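Side-chain contact in 3-keto-5-aminohexanoate cleavage enzyme (Ralstonia eutropha, PDB 3C6C), which probably cleaves 3-keto-5-aminohexanoate or a related beta-keto acid with the help of a bound divalent metal ion: residues G203-D206 with G207-F211. Numbering follows the deposited sequence.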
loop_
_atom_site.group_PDB
_atom_site.type_symbol
_atom_site.label_atom_id
_atom_site.label_comp_id
_atom_site.label_asym_id
_atom_site.label_seq_id
_atom_site.Cartn_x
_atom_site.Cartn_y
_atom_site.Cartn_z
ATOM N N GLY A 203 1.532 -21.006 -22.467
ATOM C CA GLY A 203 0.659 -22.166 -22.579
ATOM C C GLY A 203 1.121 -23.362 -21.778
ATOM O O GLY A 203 0.834 -24.489 -22.127
ATOM N N LEU A 204 1.819 -23.110 -20.677
ATOM C CA LEU A 204 2.438 -24.189 -19.903
ATOM C C LEU A 204 1.720 -24.466 -18.590
ATOM O O LEU A 204 2.105 -25.355 -17.839
ATOM C CB LEU A 204 3.915 -23.891 -19.655
ATOM C CG LEU A 204 4.861 -24.032 -20.845
ATOM C CD1 LEU A 204 6.236 -23.522 -20.493
ATOM C CD2 LEU A 204 4.926 -25.481 -21.273
ATOM N N ILE A 205 0.632 -23.735 -18.385
ATOM C CA ILE A 205 -0.193 -23.851 -17.154
ATOM C C ILE A 205 -1.670 -24.006 -17.498
ATOM O O ILE A 205 -2.328 -23.084 -17.958
ATOM C CB ILE A 205 -0.019 -22.619 -16.209
ATOM C CG1 ILE A 205 1.464 -22.363 -15.845
ATOM C CG2 ILE A 205 -0.904 -22.746 -14.949
ATOM C CD1 ILE A 205 2.106 -23.347 -14.863
ATOM N N ASP A 206 -2.172 -25.206 -17.260
ATOM C CA ASP A 206 -3.565 -25.551 -17.536
ATOM C C ASP A 206 -4.587 -25.062 -16.512
ATOM O O ASP A 206 -4.363 -24.999 -15.302
ATOM C CB ASP A 206 -3.717 -27.056 -17.666
ATOM C CG ASP A 206 -3.015 -27.628 -18.908
ATOM O OD1 ASP A 206 -2.514 -26.855 -19.769
ATOM O OD2 ASP A 206 -2.978 -28.866 -18.996
ATOM N N GLY A 207 -5.752 -24.742 -17.040
ATOM C CA GLY A 207 -6.903 -24.414 -16.209
ATOM C C GLY A 207 -6.677 -23.270 -15.245
ATOM O O GLY A 207 -6.057 -22.241 -15.574
ATOM N N VAL A 208 -7.170 -23.486 -14.034
ATOM C CA VAL A 208 -6.992 -22.531 -12.926
ATOM C C VAL A 208 -5.527 -22.569 -12.444
ATOM O O VAL A 208 -5.078 -23.581 -11.923
ATOM C CB VAL A 208 -7.955 -22.821 -11.714
ATOM C CG1 VAL A 208 -7.687 -21.837 -10.535
ATOM C CG2 VAL A 208 -9.396 -22.732 -12.123
ATOM N N PRO A 209 -4.789 -21.458 -12.591
ATOM C CA PRO A 209 -3.435 -21.428 -12.048
ATOM C C PRO A 209 -3.432 -21.334 -10.532
ATOM O O PRO A 209 -4.278 -20.675 -9.944
ATOM C CB PRO A 209 -2.849 -20.134 -12.618
ATOM C CG PRO A 209 -3.826 -19.659 -13.617
ATOM C CD PRO A 209 -5.150 -20.179 -13.209
ATOM N N LEU A 210 -2.446 -22.000 -9.951
ATOM C CA LEU A 210 -2.230 -22.029 -8.485
ATOM C C LEU A 210 -0.903 -21.422 -8.107
ATOM O O LEU A 210 0.159 -21.917 -8.485
ATOM C CB LEU A 210 -2.216 -23.477 -7.962
ATOM C CG LEU A 210 -3.350 -24.411 -8.295
ATOM C CD1 LEU A 210 -3.129 -25.739 -7.553
ATOM C CD2 LEU A 210 -4.719 -23.777 -7.954
ATOM N N PHE A 211 -0.984 -20.363 -7.314
ATOM C CA PHE A 211 0.192 -19.665 -6.799
ATOM C C PHE A 211 0.191 -19.749 -5.256
ATOM O O PHE A 211 -0.847 -19.621 -4.600
ATOM C CB PHE A 211 0.207 -18.184 -7.152
ATOM C CG PHE A 211 0.489 -17.871 -8.603
ATOM C CD1 PHE A 211 -0.505 -17.988 -9.544
ATOM C CD2 PHE A 211 1.724 -17.371 -8.996
ATOM C CE1 PHE A 211 -0.264 -17.663 -10.855
ATOM C CE2 PHE A 211 1.978 -17.047 -10.327
ATOM C CZ PHE A 211 0.976 -17.191 -11.245
HETATM O O HOH W 1 -4.049 -21.294 -17.126
#
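Ile205 and Pro209 meet across a short turn, the CG2 methyl of Ile205 against CB and CA of Pro209, where the chain leaves one helix and swings into the next strand. Past its CB, Ile205 forks: CG2 lies anti to the backbone N and reaches over to the proline, 4.0 Å from Pro209 CB and 4.1 Å from Pro209 CA, an ordinary van der Waals fit. The other branch, CG1, sits beside the backbone N (chi1 -55°) and carries CD1 off along a different course, leaving the proline to CG2 alone. The turn is completed by a water that donates to two carbonyls, Ile205 O at 2.6 Å and Gly207 O at 2.7 Å, and so ties the two limbs together. Gly207 makes the bend with phi 57° and psi -137°. The Asp206 side chain points away from 207-211, and its OD1 accepts a hydrogen bond from Gln177 NE2 of helix 166-179, which also binds Gly203 O at the Schellman motif ending helix 190-201. In this TIM barrel the turn is an alpha-to-beta connection at the N-terminal end of the barrel strands, the opposite end from where TIM-barrel active sites lie: Ile205 and Pro209 both rest on Ile200 of helix 190-201, Ile205 also touches Pro183 and Leu185 of strand 182-187, and Pro209 leads into strand 210-214, which runs parallel to strands 182-187 and 240-244.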